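Local structure of uncharacterized protein AF_1548 (1Y88) at residues Q96-F105 with G117-Y125; C164-L175 with A185-I196. The protein is of unknown function but resembles restriction endonucleases and may bind and cut DNA. One frame throughout, in Å; residues are numbered along the deposited sequence.

Contact 1. Residues Q96-F105 with G117-Y125; sequences QPWIFTNTKF and GIKLTGWSY
Trp98 and Lys119, Ile99 and Leu120, and Phe100 and Thr121 form three successive parallel bridges, the strand axes lying 4.7 Å apart at 16°. The backbone ladder runs from Lys119 N to Pro97 O, through both polar atoms of Ile99, to Thr101 N and Thr121 O; its shortest rung is Thr121 N to Ile99 O, 2.8 Å. Beyond the strands, Trp123 N donates to Thr103 O at 3.0 Å, tying the two loops together.

A side-chain bond from Trp98 joins the two strands as well. Its CG is anti to its backbone N (chi1 -169°), which swings the indole over the neighbouring strand, where NE1 meets Thr121 OG1 at 2.9 Å, nearly straight (165°) and in the ring plane.

Aromatic packing completes the contact. Lys119, bent at its last two torsions, lays CE over one face of Trp98, 3.5 Å from the centroid of the six-membered ring, and NZ follows as a cation-pi partner at 4.7 Å. Phe100 CE2 touches the opposite indole face near its rim, while Thr121 CB lies over a face of the Phe100 ring, 3.9 Å from its centroid. On the other side of the sheet, Phe105 is sandwiched between Thr101 CG2 and Leu120 CD2, the latter 3.8 Å from its centroid.

Strand 59-65 pairs with 96-100 on its far edge; helix 107-116, the crossover of this beta-alpha-beta unit, packs on Ile118 and Leu120, and helix 131-136 on Trp123.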
loop_
_atom_site.group_PDB
_atom_site.type_symbol
_atom_site.label_atom_id
_atom_site.label_comp_id
_atom_site.label_asym_id
_atom_site.label_seq_id
_atom_site.Cartn_x
_atom_site.Cartn_y
_atom_site.Cartn_z
ATOM N N GLN A 96 -16.967 -10.691 -5.270
ATOM C CA GLN A 96 -16.518 -9.885 -4.161
ATOM C C GLN A 96 -15.079 -10.200 -3.906
ATOM O O GLN A 96 -14.652 -11.346 -4.123
ATOM C CB GLN A 96 -17.255 -10.263 -2.869
ATOM C CG GLN A 96 -18.384 -9.397 -2.504
ATOM C CD GLN A 96 -18.919 -9.770 -1.140
ATOM O OE1 GLN A 96 -18.776 -9.014 -0.182
ATOM N NE2 GLN A 96 -19.511 -10.951 -1.042
ATOM N N PRO A 97 -14.315 -9.200 -3.419
ATOM C CA PRO A 97 -12.994 -9.491 -2.881
ATOM C C PRO A 97 -13.106 -9.916 -1.416
ATOM O O PRO A 97 -14.096 -9.592 -0.747
ATOM C CB PRO A 97 -12.266 -8.147 -2.981
ATOM C CG PRO A 97 -13.365 -7.131 -2.745
ATOM C CD PRO A 97 -14.659 -7.762 -3.312
ATOM N N TRP A 98 -12.075 -10.597 -0.923
ATOM C CA TRP A 98 -12.086 -11.182 0.433
ATOM C C TRP A 98 -10.644 -11.195 0.931
ATOM O O TRP A 98 -9.749 -11.724 0.244
ATOM C CB TRP A 98 -12.597 -12.614 0.333
ATOM C CG TRP A 98 -12.944 -13.363 1.618
ATOM C CD1 TRP A 98 -12.607 -13.072 2.904
ATOM C CD2 TRP A 98 -13.683 -14.582 1.649
ATOM N NE1 TRP A 98 -13.134 -14.053 3.774
ATOM C CE2 TRP A 98 -13.787 -14.991 3.008
ATOM C CE3 TRP A 98 -14.262 -15.378 0.647
ATOM C CZ2 TRP A 98 -14.476 -16.175 3.388
ATOM C CZ3 TRP A 98 -14.957 -16.552 1.023
ATOM C CH2 TRP A 98 -15.063 -16.915 2.386
ATOM N N ILE A 99 -10.396 -10.585 2.080
ATOM C CA ILE A 99 -9.051 -10.574 2.651
ATOM C C ILE A 99 -9.015 -11.518 3.851
ATOM O O ILE A 99 -9.896 -11.455 4.732
ATOM C CB ILE A 99 -8.619 -9.135 3.110
ATOM C CG1 ILE A 99 -8.687 -8.137 1.932
ATOM C CG2 ILE A 99 -7.169 -9.153 3.675
ATOM C CD1 ILE A 99 -8.530 -6.596 2.371
ATOM N N PHE A 100 -7.991 -12.364 3.886
ATOM C CA PHE A 100 -7.678 -13.149 5.086
ATOM C C PHE A 100 -6.438 -12.606 5.751
ATOM O O PHE A 100 -5.433 -12.347 5.091
ATOM C CB PHE A 100 -7.423 -14.623 4.728
ATOM C CG PHE A 100 -8.684 -15.442 4.526
ATOM C CD1 PHE A 100 -9.046 -16.432 5.459
ATOM C CD2 PHE A 100 -9.481 -15.260 3.400
ATOM C CE1 PHE A 100 -10.183 -17.221 5.271
ATOM C CE2 PHE A 100 -10.646 -16.032 3.211
ATOM C CZ PHE A 100 -10.987 -17.028 4.154
ATOM N N THR A 101 -6.508 -12.437 7.068
ATOM C CA THR A 101 -5.325 -12.095 7.814
ATOM C C THR A 101 -5.236 -12.985 9.055
ATOM O O THR A 101 -6.259 -13.434 9.580
ATOM C CB THR A 101 -5.303 -10.595 8.188
ATOM O OG1 THR A 101 -4.020 -10.261 8.739
ATOM C CG2 THR A 101 -6.393 -10.265 9.193
ATOM N N ASN A 102 -4.021 -13.212 9.521
ATOM C CA ASN A 102 -3.814 -14.001 10.724
ATOM C C ASN A 102 -3.761 -13.142 11.990
ATOM O O ASN A 102 -3.550 -13.675 13.061
ATOM C CB ASN A 102 -2.552 -14.885 10.628
ATOM C CG ASN A 102 -1.256 -14.074 10.550
ATOM O OD1 ASN A 102 -1.242 -12.909 10.139
ATOM N ND2 ASN A 102 -0.152 -14.694 10.963
ATOM N N THR A 103 -3.930 -11.820 11.859
ATOM C CA THR A 103 -4.038 -10.954 13.035
ATOM C C THR A 103 -5.460 -10.376 13.116
ATOM O O THR A 103 -6.444 -11.125 13.243
ATOM C CB THR A 103 -2.912 -9.843 13.116
ATOM O OG1 THR A 103 -2.975 -8.964 11.981
ATOM C CG2 THR A 103 -1.527 -10.475 13.143
ATOM N N LYS A 104 -5.564 -9.048 13.014
ATOM C CA LYS A 104 -6.840 -8.360 13.056
ATOM C C LYS A 104 -6.828 -7.250 12.021
ATOM O O LYS A 104 -5.763 -6.816 11.609
ATOM C CB LYS A 104 -7.044 -7.704 14.433
ATOM C CG LYS A 104 -7.107 -8.687 15.622
ATOM C CD LYS A 104 -7.408 -7.967 16.931
ATOM C CE LYS A 104 -7.832 -8.983 18.027
ATOM N NZ LYS A 104 -8.085 -8.306 19.326
ATOM N N PHE A 105 -8.014 -6.808 11.640
ATOM C CA PHE A 105 -8.165 -5.635 10.782
ATOM C C PHE A 105 -8.335 -4.424 11.681
ATOM O O PHE A 105 -8.971 -4.520 12.745
ATOM C CB PHE A 105 -9.381 -5.801 9.901
ATOM C CG PHE A 105 -9.244 -6.951 8.936
ATOM C CD1 PHE A 105 -8.457 -6.800 7.796
ATOM C CD2 PHE A 105 -9.835 -8.194 9.212
ATOM C CE1 PHE A 105 -8.282 -7.888 6.881
ATOM C CE2 PHE A 105 -9.685 -9.276 8.312
ATOM C CZ PHE A 105 -8.912 -9.112 7.143
ATOM N N GLY A 117 -17.806 -3.383 0.410
ATOM C CA GLY A 117 -18.192 -4.791 0.100
ATOM C C GLY A 117 -17.001 -5.760 0.051
ATOM O O GLY A 117 -17.007 -6.717 -0.751
ATOM N N ILE A 118 -15.983 -5.538 0.860
ATOM C CA ILE A 118 -14.865 -6.517 0.957
ATOM C C ILE A 118 -15.165 -7.469 2.117
ATOM O O ILE A 118 -15.382 -7.029 3.246
ATOM C CB ILE A 118 -13.502 -5.823 1.220
ATOM C CG1 ILE A 118 -13.216 -4.731 0.169
ATOM C CG2 ILE A 118 -12.331 -6.836 1.266
ATOM C CD1 ILE A 118 -12.030 -3.833 0.631
ATOM N N LYS A 119 -15.206 -8.779 1.841
ATOM C CA LYS A 119 -15.340 -9.751 2.934
ATOM C C LYS A 119 -14.046 -9.781 3.701
ATOM O O LYS A 119 -12.971 -9.679 3.107
ATOM C CB LYS A 119 -15.628 -11.162 2.365
ATOM C CG LYS A 119 -16.982 -11.323 1.759
ATOM C CD LYS A 119 -17.219 -12.783 1.273
ATOM C CE LYS A 119 -17.217 -13.753 2.449
ATOM N NZ LYS A 119 -18.485 -13.727 3.206
ATOM N N LEU A 120 -14.123 -9.958 5.028
ATOM C CA LEU A 120 -12.896 -9.992 5.827
ATOM C C LEU A 120 -12.901 -11.211 6.736
ATOM O O LEU A 120 -13.912 -11.485 7.376
ATOM C CB LEU A 120 -12.801 -8.739 6.713
ATOM C CG LEU A 120 -12.749 -7.343 6.059
ATOM C CD1 LEU A 120 -12.743 -6.242 7.181
ATOM C CD2 LEU A 120 -11.502 -7.235 5.185
ATOM N N THR A 121 -11.769 -11.903 6.800
ATOM C CA THR A 121 -11.619 -12.967 7.808
ATOM C C THR A 121 -10.298 -12.767 8.490
ATOM O O THR A 121 -9.274 -12.719 7.830
ATOM C CB THR A 121 -11.703 -14.378 7.156
ATOM O OG1 THR A 121 -13.001 -14.551 6.607
ATOM C CG2 THR A 121 -11.457 -15.492 8.214
ATOM N N GLY A 122 -10.330 -12.597 9.819
ATOM C CA GLY A 122 -9.122 -12.455 10.619
ATOM C C GLY A 122 -8.910 -13.689 11.477
ATOM O O GLY A 122 -9.654 -14.672 11.356
ATOM N N TRP A 123 -7.937 -13.630 12.366
ATOM C CA TRP A 123 -7.765 -14.728 13.329
ATOM C C TRP A 123 -9.052 -14.978 14.122
ATOM O O TRP A 123 -9.441 -16.128 14.383
ATOM C CB TRP A 123 -6.623 -14.421 14.289
ATOM C CG TRP A 123 -6.281 -15.632 15.123
ATOM C CD1 TRP A 123 -6.490 -15.801 16.463
ATOM C CD2 TRP A 123 -5.678 -16.839 14.645
ATOM N NE1 TRP A 123 -6.039 -17.061 16.857
ATOM C CE2 TRP A 123 -5.530 -17.709 15.765
ATOM C CE3 TRP A 123 -5.230 -17.264 13.390
ATOM C CZ2 TRP A 123 -4.986 -19.003 15.649
ATOM C CZ3 TRP A 123 -4.673 -18.561 13.272
ATOM C CH2 TRP A 123 -4.552 -19.399 14.402
ATOM N N SER A 124 -9.707 -13.889 14.520
ATOM C CA SER A 124 -10.852 -13.964 15.418
ATOM C C SER A 124 -12.038 -13.097 14.952
ATOM O O SER A 124 -12.886 -12.677 15.755
ATOM C CB SER A 124 -10.389 -13.598 16.840
ATOM O OG SER A 124 -9.735 -12.326 16.853
ATOM N N TYR A 125 -12.149 -12.920 13.633
ATOM C CA TYR A 125 -13.143 -12.031 13.020
ATOM C C TYR A 125 -13.549 -12.640 11.677
ATOM O O TYR A 125 -12.685 -13.228 11.022
ATOM C CB TYR A 125 -12.522 -10.639 12.815
ATOM C CG TYR A 125 -13.500 -9.624 12.233
ATOM C CD1 TYR A 125 -14.443 -8.981 13.050
ATOM C CD2 TYR A 125 -13.464 -9.300 10.873
ATOM C CE1 TYR A 125 -15.336 -8.036 12.513
ATOM C CE2 TYR A 125 -14.342 -8.357 10.329
ATOM C CZ TYR A 125 -15.279 -7.726 11.159
ATOM O OH TYR A 125 -16.169 -6.790 10.607
#

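Contact 2. Residues C164-L175 with A185-I196; sequences CRDVVSAGEEKL and AREVIAEAKKVI. With SO4 (sulfate ion), chain J.
Helix 164-170 crosses helix 185-196 at -131° with the axes 8.6 Å apart, and the backbones come nearest where the CA atoms of Cys164 and Ala192 are 5.0 Å apart.

No hydrogen bond joins the segments directly; the contacts are mainly between methyl and methylene groups, with one thiol. The small Ala192 methyl lets the helices close in, with Cys164, Val167 and Val168 grouped around it. Val167 CG1 meets Val188 CG1 at 3.6 Å, the two side chains crossing at about a right angle. Ile196 CD1 reaches Cys164 CB, 3.7 Å away, at one end. Toward the other end Ile189, its CG1 anti to the carbonyl carbon (chi1 -73°), extends CD1 to the start of helix 172-175, and its CG1 packs 3.6 Å from Leu175 CD1.

Charged groups line the margins. One water accepts from Arg186 NH1 at 2.6 Å and donates weakly to Glu172 OE2, bridging opposite charges that do not touch. Arg165 NH1 donates at 3.2 Å to sulfate O2, which lies in the guanidinium plane at its edge; the ion probably comes from the crystallisation liquor.

Helices 172-177 and 182-197, joined by a short turn, are consistent with a helix-hairpin-helix arrangement; helix 164-170 precedes this hairpin and packs on its second helix through Val167 and Ala192.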
loop_
_atom_site.group_PDB
_atom_site.type_symbol
_atom_site.label_atom_id
_atom_site.label_comp_id
_atom_site.label_asym_id
_atom_site.label_seq_id
_atom_site.Cartn_x
_atom_site.Cartn_y
_atom_site.Cartn_z
ATOM N N CYS A 164 -0.803 -31.194 9.905
ATOM C CA CYS A 164 -0.098 -32.371 10.451
ATOM C C CYS A 164 -0.750 -33.667 10.009
ATOM O O CYS A 164 -0.057 -34.628 9.675
ATOM C CB CYS A 164 -0.035 -32.287 11.987
ATOM S SG CYS A 164 1.124 -31.021 12.527
ATOM N N ARG A 165 -2.080 -33.705 9.989
ATOM C CA ARG A 165 -2.790 -34.886 9.501
ATOM C C ARG A 165 -2.399 -35.287 8.085
ATOM O O ARG A 165 -2.406 -36.473 7.744
ATOM C CB ARG A 165 -4.303 -34.725 9.598
ATOM C CG ARG A 165 -4.899 -33.658 8.633
ATOM C CD ARG A 165 -6.383 -33.682 8.729
ATOM N NE ARG A 165 -6.809 -33.386 10.099
ATOM C CZ ARG A 165 -8.067 -33.348 10.530
ATOM N NH1 ARG A 165 -9.082 -33.602 9.720
ATOM N NH2 ARG A 165 -8.294 -33.049 11.808
ATOM N N ASP A 166 -2.062 -34.306 7.256
ATOM C CA ASP A 166 -1.675 -34.592 5.869
ATOM C C ASP A 166 -0.341 -35.317 5.763
ATOM O O ASP A 166 -0.157 -36.157 4.870
ATOM C CB ASP A 166 -1.611 -33.309 5.015
ATOM C CG ASP A 166 -2.948 -32.561 4.960
ATOM O OD1 ASP A 166 -4.041 -33.170 5.038
ATOM O OD2 ASP A 166 -2.873 -31.324 4.773
ATOM N N VAL A 167 0.575 -34.976 6.655
ATOM C CA VAL A 167 1.869 -35.636 6.757
ATOM C C VAL A 167 1.643 -37.114 7.117
ATOM O O VAL A 167 2.244 -37.994 6.505
ATOM C CB VAL A 167 2.766 -34.930 7.798
ATOM C CG1 VAL A 167 4.030 -35.721 8.106
ATOM C CG2 VAL A 167 3.100 -33.474 7.345
ATOM N N VAL A 168 0.778 -37.358 8.096
ATOM C CA VAL A 168 0.463 -38.715 8.568
ATOM C C VAL A 168 -0.194 -39.526 7.443
ATOM O O VAL A 168 0.206 -40.647 7.153
ATOM C CB VAL A 168 -0.396 -38.669 9.872
ATOM C CG1 VAL A 168 -0.885 -40.054 10.269
ATOM C CG2 VAL A 168 0.408 -38.047 11.020
ATOM N N SER A 169 -1.171 -38.942 6.758
ATOM C CA SER A 169 -1.875 -39.727 5.744
ATOM C C SER A 169 -1.111 -39.812 4.389
ATOM O O SER A 169 -1.434 -40.664 3.539
ATOM C CB SER A 169 -3.311 -39.214 5.584
ATOM O OG SER A 169 -3.242 -37.907 5.119
ATOM N N ALA A 170 -0.110 -38.946 4.198
ATOM C CA ALA A 170 0.763 -39.017 3.027
ATOM C C ALA A 170 1.626 -40.279 3.147
ATOM O O ALA A 170 1.708 -41.058 2.202
ATOM C CB ALA A 170 1.652 -37.784 2.921
ATOM N N GLY A 171 2.230 -40.461 4.324
ATOM C CA GLY A 171 2.989 -41.663 4.640
ATOM C C GLY A 171 4.451 -41.503 4.287
ATOM O O GLY A 171 4.807 -40.734 3.376
ATOM N N GLU A 172 5.303 -42.238 5.003
ATOM C CA GLU A 172 6.749 -42.034 4.847
ATOM C C GLU A 172 7.177 -42.336 3.422
ATOM O O GLU A 172 8.051 -41.677 2.875
ATOM C CB GLU A 172 7.584 -42.754 5.931
ATOM C CG GLU A 172 7.805 -44.224 5.775
ATOM C CD GLU A 172 9.063 -44.570 4.970
ATOM O OE1 GLU A 172 8.942 -45.435 4.096
ATOM O OE2 GLU A 172 10.158 -43.996 5.201
ATOM N N GLU A 173 6.485 -43.255 2.776
ATOM C CA GLU A 173 6.790 -43.543 1.367
ATOM C C GLU A 173 6.651 -42.328 0.438
ATOM O O GLU A 173 7.526 -42.046 -0.394
ATOM C CB GLU A 173 5.929 -44.705 0.892
ATOM C CG GLU A 173 6.554 -45.502 -0.220
ATOM C CD GLU A 173 5.836 -46.816 -0.390
ATOM O OE1 GLU A 173 5.787 -47.614 0.589
ATOM O OE2 GLU A 173 5.314 -47.035 -1.487
ATOM N N LYS A 174 5.540 -41.604 0.568
ATOM C CA LYS A 174 5.264 -40.405 -0.234
ATOM C C LYS A 174 6.184 -39.204 0.081
ATOM O O LYS A 174 6.528 -38.394 -0.808
ATOM C CB LYS A 174 3.804 -40.005 0.002
ATOM C CG LYS A 174 3.353 -38.802 -0.754
ATOM C CD LYS A 174 3.039 -39.180 -2.190
ATOM C CE LYS A 174 2.678 -37.948 -2.981
ATOM N NZ LYS A 174 3.822 -37.005 -2.946
ATOM N N LEU A 175 6.548 -39.070 1.349
ATOM C CA LEU A 175 7.447 -38.008 1.783
ATOM C C LEU A 175 8.833 -38.183 1.152
ATOM O O LEU A 175 9.543 -37.209 0.916
ATOM C CB LEU A 175 7.563 -37.988 3.308
ATOM C CG LEU A 175 6.245 -37.761 4.072
ATOM C CD1 LEU A 175 6.500 -37.784 5.551
ATOM C CD2 LEU A 175 5.566 -36.459 3.681
ATOM N N ALA A 185 11.877 -38.188 6.812
ATOM C CA ALA A 185 10.469 -38.590 6.681
ATOM C C ALA A 185 9.939 -39.243 7.967
ATOM O O ALA A 185 8.848 -38.886 8.439
ATOM C CB ALA A 185 10.264 -39.497 5.465
ATOM N N ARG A 186 10.696 -40.182 8.541
ATOM C CA ARG A 186 10.304 -40.778 9.823
ATOM C C ARG A 186 10.184 -39.729 10.936
ATOM O O ARG A 186 9.255 -39.785 11.749
ATOM C CB ARG A 186 11.288 -41.863 10.286
ATOM C CG ARG A 186 11.375 -43.111 9.429
ATOM C CD ARG A 186 12.247 -44.194 10.160
ATOM N NE ARG A 186 13.640 -43.776 10.378
ATOM C CZ ARG A 186 14.654 -44.057 9.553
ATOM N NH1 ARG A 186 14.441 -44.746 8.436
ATOM N NH2 ARG A 186 15.887 -43.639 9.840
ATOM N N GLU A 187 11.125 -38.791 10.979
ATOM C CA GLU A 187 11.130 -37.769 12.037
ATOM C C GLU A 187 9.904 -36.868 11.910
ATOM O O GLU A 187 9.234 -36.596 12.895
ATOM C CB GLU A 187 12.409 -36.930 12.001
ATOM C CG GLU A 187 13.628 -37.651 12.596
ATOM C CD GLU A 187 14.969 -36.983 12.244
ATOM O OE1 GLU A 187 14.990 -36.012 11.449
ATOM O OE2 GLU A 187 16.004 -37.439 12.786
ATOM N N VAL A 188 9.596 -36.449 10.685
ATOM C CA VAL A 188 8.473 -35.534 10.456
ATOM C C VAL A 188 7.131 -36.194 10.767
ATOM O O VAL A 188 6.257 -35.575 11.388
ATOM C CB VAL A 188 8.506 -34.931 9.033
ATOM C CG1 VAL A 188 7.227 -34.158 8.741
ATOM C CG2 VAL A 188 9.719 -33.996 8.906
ATOM N N ILE A 189 6.976 -37.448 10.350
ATOM C CA ILE A 189 5.782 -38.222 10.719
ATOM C C ILE A 189 5.646 -38.365 12.237
ATOM O O ILE A 189 4.576 -38.138 12.781
ATOM C CB ILE A 189 5.761 -39.597 10.024
ATOM C CG1 ILE A 189 5.426 -39.399 8.547
ATOM C CG2 ILE A 189 4.742 -40.543 10.661
ATOM C CD1 ILE A 189 5.782 -40.602 7.737
ATOM N N ALA A 190 6.732 -38.715 12.922
ATOM C CA ALA A 190 6.675 -38.804 14.376
ATOM C C ALA A 190 6.326 -37.458 15.030
ATOM O O ALA A 190 5.560 -37.419 15.994
ATOM C CB ALA A 190 7.975 -39.372 14.944
ATOM N N GLU A 191 6.855 -36.360 14.497
ATOM C CA GLU A 191 6.564 -35.041 15.066
ATOM C C GLU A 191 5.077 -34.720 14.870
ATOM O O GLU A 191 4.412 -34.203 15.777
ATOM C CB GLU A 191 7.390 -33.954 14.386
ATOM C CG GLU A 191 8.848 -33.876 14.788
ATOM C CD GLU A 191 9.519 -32.612 14.255
ATOM O OE1 GLU A 191 10.730 -32.410 14.532
ATOM O OE2 GLU A 191 8.837 -31.816 13.561
ATOM N N ALA A 192 4.557 -35.064 13.693
ATOM C CA ALA A 192 3.151 -34.749 13.377
ATOM C C ALA A 192 2.237 -35.570 14.276
ATOM O O ALA A 192 1.251 -35.054 14.823
ATOM C CB ALA A 192 2.861 -35.002 11.885
ATOM N N LYS A 193 2.569 -36.852 14.454
ATOM C CA LYS A 193 1.778 -37.717 15.356
ATOM C C LYS A 193 1.769 -37.165 16.774
ATOM O O LYS A 193 0.735 -37.166 17.435
ATOM C CB LYS A 193 2.348 -39.135 15.387
ATOM C CG LYS A 193 1.965 -39.940 14.202
ATOM C CD LYS A 193 2.601 -41.309 14.357
ATOM C CE LYS A 193 2.421 -42.127 13.117
ATOM N NZ LYS A 193 3.380 -43.315 13.172
ATOM N N LYS A 194 2.917 -36.676 17.229
ATOM C CA LYS A 194 3.037 -36.120 18.572
ATOM C C LYS A 194 2.196 -34.851 18.792
ATOM O O LYS A 194 1.575 -34.676 19.854
ATOM C CB LYS A 194 4.512 -35.856 18.895
ATOM C CG LYS A 194 4.726 -35.370 20.303
ATOM C CD LYS A 194 6.162 -35.540 20.733
ATOM C CE LYS A 194 6.329 -35.170 22.198
ATOM N NZ LYS A 194 7.788 -35.250 22.553
ATOM N N VAL A 195 2.177 -33.975 17.791
ATOM C CA VAL A 195 1.312 -32.779 17.831
ATOM C C VAL A 195 -0.160 -33.207 17.929
ATOM O O VAL A 195 -0.915 -32.747 18.793
ATOM C CB VAL A 195 1.557 -31.851 16.597
ATOM C CG1 VAL A 195 0.492 -30.730 16.527
ATOM C CG2 VAL A 195 2.938 -31.240 16.673
ATOM N N ILE A 196 -0.562 -34.126 17.074
ATOM C CA ILE A 196 -1.959 -34.541 17.012
ATOM C C ILE A 196 -2.409 -35.245 18.296
ATOM O O ILE A 196 -3.562 -35.084 18.729
ATOM C CB ILE A 196 -2.210 -35.393 15.758
ATOM C CG1 ILE A 196 -2.043 -34.497 14.520
ATOM C CG2 ILE A 196 -3.567 -36.087 15.814
ATOM C CD1 ILE A 196 -1.851 -35.277 13.180
HETATM S S SO4 J . -12.991 -34.376 10.417
HETATM O O1 SO4 J . -14.075 -33.408 10.554
HETATM O O2 SO4 J . -11.870 -33.996 11.293
HETATM O O3 SO4 J . -12.533 -34.370 9.032
HETATM O O4 SO4 J . -13.454 -35.704 10.813
HETATM O O HOH W 1 12.249 -45.629 7.244
#

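In the fold
Contact 1 belongs to the restriction-endonuclease-like part of the chain and contact 2 to the AF1548-like C-terminal part. Their centres are 31 Å apart, flanking the middle of the molecule, and their nearest atoms stay about 13 Å apart, so neither braces the other directly. One tie between the two regions is the salt bridge to Arg26 of helix 17-29 from Asp166, on helix 164-170 but turned away from contact 2. Beside contact 1, Phe100 shares backbone hydrogen bonds with Glu64 and Lys66, whose spacing is consistent with the E-x-K signature of this nuclease family. The sulfate lies at Arg165 of contact 2, and by itself gives no evidence of a nucleic-acid site.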